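Local coordinates for protein putative glutathione transferase (Sphingobium chlorophenolicum, PDB 4FQU) that catalyses the glutathione-dependent reduction of glutathionyl-hydroquinones to hydroquinones during bacterial breakdown of the pollutant pentachlorophenol, at residues G20-G32 / V108-V120. Sequence-based numbering, arbitrary orientation.
Sequences GGRFVRKESQYRG and VYTAADPTYTGRV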
loop_
_atom_site.group_PDB
_atom_site.type_symbol
_atom_site.label_atom_id
_atom_site.label_comp_id
_atom_site.label_asym_id
_atom_site.label_seq_id
_atom_site.Cartn_x
_atom_site.Cartn_y
_atom_site.Cartn_z
ATOM N N GLY A 20 -21.672 -28.807 -8.032
ATOM C CA GLY A 20 -21.104 -29.803 -7.127
ATOM C C GLY A 20 -20.623 -31.131 -7.730
ATOM O O GLY A 20 -20.110 -31.160 -8.865
ATOM N N GLY A 21 -20.704 -32.223 -6.955
ATOM C CA GLY A 21 -20.980 -32.203 -5.516
ATOM C C GLY A 21 -22.172 -31.423 -4.970
ATOM O O GLY A 21 -23.331 -31.709 -5.298
ATOM N N ARG A 22 -21.866 -30.432 -4.126
ATOM C CA ARG A 22 -22.875 -29.591 -3.471
ATOM C C ARG A 22 -22.633 -28.115 -3.774
ATOM O O ARG A 22 -21.575 -27.577 -3.422
ATOM C CB ARG A 22 -22.834 -29.816 -1.944
ATOM C CG ARG A 22 -24.095 -29.389 -1.136
ATOM C CD ARG A 22 -24.036 -29.933 0.330
ATOM N NE ARG A 22 -25.053 -29.427 1.261
ATOM C CZ ARG A 22 -25.917 -28.449 0.988
ATOM N NH1 ARG A 22 -25.929 -27.830 -0.199
ATOM N NH2 ARG A 22 -26.788 -28.081 1.917
ATOM N N PHE A 23 -23.620 -27.477 -4.412
ATOM C CA PHE A 23 -23.612 -26.029 -4.692
ATOM C C PHE A 23 -24.037 -25.213 -3.476
ATOM O O PHE A 23 -25.037 -25.554 -2.825
ATOM C CB PHE A 23 -24.592 -25.731 -5.838
ATOM C CG PHE A 23 -24.550 -24.297 -6.369
ATOM C CD1 PHE A 23 -23.544 -23.883 -7.238
ATOM C CD2 PHE A 23 -25.546 -23.396 -6.052
ATOM C CE1 PHE A 23 -23.514 -22.608 -7.740
ATOM C CE2 PHE A 23 -25.495 -22.127 -6.553
ATOM C CZ PHE A 23 -24.473 -21.743 -7.408
ATOM N N VAL A 24 -23.291 -24.135 -3.198
ATOM C CA VAL A 24 -23.579 -23.187 -2.103
ATOM C C VAL A 24 -23.942 -21.742 -2.576
ATOM O O VAL A 24 -23.137 -21.064 -3.235
ATOM C CB VAL A 24 -22.398 -23.118 -1.117
ATOM C CG1 VAL A 24 -22.499 -21.907 -0.240
ATOM C CG2 VAL A 24 -22.327 -24.368 -0.294
ATOM N N ARG A 25 -25.152 -21.286 -2.228
ATOM C CA ARG A 25 -25.651 -19.967 -2.623
ATOM C C ARG A 25 -24.858 -18.930 -1.860
ATOM O O ARG A 25 -24.795 -18.999 -0.638
ATOM C CB ARG A 25 -27.169 -19.828 -2.338
ATOM C CG ARG A 25 -28.091 -20.643 -3.283
ATOM C CD ARG A 25 -29.589 -20.319 -3.171
ATOM N NE ARG A 25 -29.842 -18.882 -3.328
ATOM C CZ ARG A 25 -30.667 -18.144 -2.563
ATOM N NH1 ARG A 25 -31.361 -18.717 -1.564
ATOM N NH2 ARG A 25 -30.813 -16.821 -2.803
ATOM N N LYS A 26 -24.260 -17.965 -2.549
ATOM C CA LYS A 26 -23.384 -17.000 -1.875
ATOM C C LYS A 26 -24.019 -15.615 -1.680
ATOM O O LYS A 26 -23.496 -14.743 -1.000
ATOM C CB LYS A 26 -22.067 -16.868 -2.648
ATOM C CG LYS A 26 -21.414 -18.194 -3.041
ATOM C CD LYS A 26 -20.450 -18.713 -1.988
ATOM C CE LYS A 26 -19.419 -19.626 -2.616
ATOM N NZ LYS A 26 -18.282 -19.915 -1.688
ATOM N N GLU A 27 -25.155 -15.409 -2.305
ATOM C CA GLU A 27 -25.851 -14.140 -2.214
ATOM C C GLU A 27 -26.489 -13.930 -0.836
ATOM O O GLU A 27 -26.481 -14.821 0.019
ATOM C CB GLU A 27 -26.923 -14.059 -3.317
ATOM C CG GLU A 27 -27.913 -15.213 -3.326
ATOM C CD GLU A 27 -27.498 -16.407 -4.205
ATOM O OE1 GLU A 27 -28.414 -17.183 -4.557
ATOM O OE2 GLU A 27 -26.294 -16.587 -4.540
ATOM N N SER A 28 -27.067 -12.755 -0.626
ATOM C CA SER A 28 -27.843 -12.522 0.580
ATOM C C SER A 28 -29.151 -13.311 0.495
ATOM O O SER A 28 -29.986 -13.048 -0.368
ATOM C CB SER A 28 -28.118 -11.034 0.709
ATOM O OG SER A 28 -26.998 -10.307 0.267
ATOM N N GLN A 29 -29.344 -14.288 1.365
ATOM C CA GLN A 29 -30.537 -15.109 1.207
ATOM C C GLN A 29 -31.799 -14.656 1.943
ATOM O O GLN A 29 -32.742 -15.429 2.039
ATOM C CB GLN A 29 -30.252 -16.542 1.633
ATOM C CG GLN A 29 -29.093 -17.207 0.949
ATOM C CD GLN A 29 -28.833 -18.571 1.544
ATOM O OE1 GLN A 29 -27.671 -18.921 1.820
ATOM N NE2 GLN A 29 -29.913 -19.351 1.773
ATOM N N TYR A 30 -31.831 -13.448 2.491
ATOM C CA TYR A 30 -32.963 -13.037 3.317
ATOM C C TYR A 30 -33.428 -11.693 2.828
ATOM O O TYR A 30 -32.881 -10.677 3.243
ATOM C CB TYR A 30 -32.526 -12.906 4.763
ATOM C CG TYR A 30 -32.273 -14.235 5.403
ATOM C CD1 TYR A 30 -33.311 -15.092 5.678
ATOM C CD2 TYR A 30 -30.993 -14.646 5.731
ATOM C CE1 TYR A 30 -33.084 -16.322 6.262
ATOM C CE2 TYR A 30 -30.747 -15.904 6.310
ATOM C CZ TYR A 30 -31.804 -16.739 6.576
ATOM O OH TYR A 30 -31.612 -17.989 7.158
ATOM N N ARG A 31 -34.424 -11.664 1.945
ATOM C CA ARG A 31 -34.790 -10.417 1.284
ATOM C C ARG A 31 -36.168 -9.916 1.676
ATOM O O ARG A 31 -36.961 -9.494 0.816
ATOM C CB ARG A 31 -34.717 -10.576 -0.230
ATOM C CG ARG A 31 -33.511 -11.323 -0.707
ATOM C CD ARG A 31 -32.358 -10.595 -0.256
ATOM N NE ARG A 31 -31.234 -10.763 -1.162
ATOM C CZ ARG A 31 -31.086 -10.047 -2.265
ATOM N NH1 ARG A 31 -32.027 -9.165 -2.560
ATOM N NH2 ARG A 31 -30.021 -10.211 -3.060
ATOM N N GLY A 32 -36.439 -9.934 2.978
ATOM C CA GLY A 32 -37.728 -9.528 3.513
ATOM C C GLY A 32 -37.771 -8.050 3.781
ATOM O O GLY A 32 -36.840 -7.332 3.398
ATOM N N VAL A 108 -25.758 -16.588 14.883
ATOM C CA VAL A 108 -26.991 -15.837 14.713
ATOM C C VAL A 108 -27.774 -16.497 13.596
ATOM O O VAL A 108 -28.960 -16.788 13.748
ATOM C CB VAL A 108 -26.772 -14.357 14.364
ATOM C CG1 VAL A 108 -28.115 -13.659 14.144
ATOM C CG2 VAL A 108 -26.016 -13.648 15.463
ATOM N N TYR A 109 -27.109 -16.775 12.480
ATOM C CA TYR A 109 -27.783 -17.447 11.363
ATOM C C TYR A 109 -28.388 -18.764 11.769
ATOM O O TYR A 109 -29.485 -19.123 11.326
ATOM C CB TYR A 109 -26.852 -17.660 10.179
ATOM C CG TYR A 109 -26.593 -16.381 9.400
ATOM C CD1 TYR A 109 -25.671 -15.418 9.841
ATOM C CD2 TYR A 109 -27.262 -16.136 8.237
ATOM C CE1 TYR A 109 -25.431 -14.266 9.128
ATOM C CE2 TYR A 109 -27.042 -14.982 7.521
ATOM C CZ TYR A 109 -26.131 -14.054 7.955
ATOM O OH TYR A 109 -25.979 -12.929 7.182
ATOM N N THR A 110 -27.678 -19.447 12.650
ATOM C CA THR A 110 -27.965 -20.835 13.002
ATOM C C THR A 110 -29.008 -20.950 14.100
ATOM O O THR A 110 -29.684 -21.968 14.276
ATOM C CB THR A 110 -26.684 -21.521 13.452
ATOM O OG1 THR A 110 -26.608 -22.765 12.785
ATOM C CG2 THR A 110 -26.617 -21.711 15.003
ATOM N N ALA A 111 -29.142 -19.868 14.842
ATOM C CA ALA A 111 -30.100 -19.841 15.931
ATOM C C ALA A 111 -31.472 -19.893 15.339
ATOM O O ALA A 111 -32.371 -20.449 15.916
ATOM C CB ALA A 111 -29.928 -18.576 16.751
ATOM N N ALA A 112 -31.582 -19.307 14.157
ATOM C CA ALA A 112 -32.817 -19.203 13.395
ATOM C C ALA A 112 -33.140 -20.441 12.540
ATOM O O ALA A 112 -34.265 -20.852 12.473
ATOM C CB ALA A 112 -32.729 -17.971 12.499
ATOM N N ASP A 113 -32.114 -21.015 11.912
ATOM C CA ASP A 113 -32.210 -22.079 10.903
ATOM C C ASP A 113 -30.989 -23.009 11.026
ATOM O O ASP A 113 -29.898 -22.700 10.542
ATOM C CB ASP A 113 -32.210 -21.424 9.542
ATOM C CG ASP A 113 -32.209 -22.412 8.390
ATOM O OD1 ASP A 113 -32.002 -23.642 8.630
ATOM O OD2 ASP A 113 -32.403 -21.909 7.234
ATOM N N PRO A 114 -31.171 -24.151 11.694
ATOM C CA PRO A 114 -30.059 -24.934 12.210
ATOM C C PRO A 114 -29.211 -25.615 11.169
ATOM O O PRO A 114 -28.074 -26.027 11.480
ATOM C CB PRO A 114 -30.767 -25.960 13.066
ATOM C CG PRO A 114 -31.909 -25.245 13.566
ATOM C CD PRO A 114 -32.420 -24.596 12.317
ATOM N N THR A 115 -29.716 -25.713 9.947
ATOM C CA THR A 115 -28.951 -26.380 8.908
ATOM C C THR A 115 -28.453 -25.407 7.854
ATOM O O THR A 115 -27.856 -25.819 6.873
ATOM C CB THR A 115 -29.789 -27.474 8.256
ATOM O OG1 THR A 115 -31.096 -26.950 7.949
ATOM C CG2 THR A 115 -29.919 -28.628 9.215
ATOM N N TYR A 116 -28.710 -24.121 8.064
ATOM C CA TYR A 116 -28.349 -23.069 7.121
ATOM C C TYR A 116 -27.061 -23.302 6.341
ATOM O O TYR A 116 -26.009 -23.541 6.909
ATOM C CB TYR A 116 -28.258 -21.733 7.847
ATOM C CG TYR A 116 -27.814 -20.582 6.977
ATOM C CD1 TYR A 116 -28.730 -19.845 6.218
ATOM C CD2 TYR A 116 -26.493 -20.209 6.913
ATOM C CE1 TYR A 116 -28.330 -18.766 5.409
ATOM C CE2 TYR A 116 -26.100 -19.125 6.109
ATOM C CZ TYR A 116 -27.021 -18.417 5.365
ATOM O OH TYR A 116 -26.602 -17.359 4.596
ATOM N N THR A 117 -27.150 -23.211 5.021
ATOM C CA THR A 117 -25.958 -23.231 4.190
ATOM C C THR A 117 -25.807 -21.912 3.481
ATOM O O THR A 117 -26.630 -21.594 2.629
ATOM C CB THR A 117 -26.075 -24.266 3.082
ATOM O OG1 THR A 117 -26.633 -25.486 3.605
ATOM C CG2 THR A 117 -24.714 -24.478 2.446
ATOM N N GLY A 118 -24.773 -21.152 3.800
ATOM C CA GLY A 118 -24.478 -19.991 2.994
ATOM C C GLY A 118 -23.406 -19.130 3.577
ATOM O O GLY A 118 -22.684 -19.565 4.476
ATOM N N ARG A 119 -23.265 -17.901 3.102
ATOM C CA ARG A 119 -22.259 -17.092 3.782
ATOM C C ARG A 119 -22.844 -16.504 5.065
ATOM O O ARG A 119 -24.048 -16.545 5.277
ATOM C CB ARG A 119 -21.641 -16.052 2.873
ATOM C CG ARG A 119 -21.699 -16.435 1.426
ATOM C CD ARG A 119 -21.147 -15.310 0.615
ATOM N NE ARG A 119 -19.853 -14.978 1.155
ATOM C CZ ARG A 119 -19.387 -13.745 1.254
ATOM N NH1 ARG A 119 -20.136 -12.715 0.820
ATOM N NH2 ARG A 119 -18.167 -13.572 1.786
ATOM N N VAL A 120 -21.981 -16.039 5.955
ATOM C CA VAL A 120 -22.422 -15.521 7.256
ATOM C C VAL A 120 -21.898 -14.109 7.356
ATOM O O VAL A 120 -20.753 -13.921 7.826
ATOM C CB VAL A 120 -21.869 -16.334 8.495
ATOM C CG1 VAL A 120 -22.326 -15.691 9.767
ATOM C CG2 VAL A 120 -22.343 -17.779 8.497
#
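Arg-25 and Lys-26 run past Gly-118 and Arg-119, the Arg-25 and Gly-118 CA atoms 5.7 Å apart, and the chains diverge toward Tyr-30 and the end of helix 106-112. Three tyrosines form one apolar patch. Tyr-30 CE2 lies 4.0 Å from Tyr-109 CD2, which sits at the edge of the Tyr-30 ring. The same CE2 is 3.9 Å from Tyr-116 CE1. Tyr-116 CG is anti to its backbone N (chi1 177°), which turns the ring in between Gln-29 and Tyr-109. The Gln-29 amide plane is only 16° from that ring. Tyr-116 OH donates to Arg-119 O in the carbonyl plane, at 2.8 Å. A leucine at Tyr-116 would probably leave Arg-119 O without this donor and open a gap beside Tyr-30. Val-24 CG2 and Thr-117 CG2, 3.6 Å apart, make a second patch. Thr-117 OG1 is hydrogen-bonded to Ile-5 O, and Tyr-109 OH to Thr-121 O. Arg-119 packs its CG 3.7 Å from Lys-26 CA. The contact thus packs the loop between strands 9-10 and 45-49 against the end of helix 106-112 and the loop that follows it, mainly by van der Waals contact. The tyrosine hydroxyl bonds tie down backbone at Arg-119 and Thr-121, in the probable glutathione-binding segment.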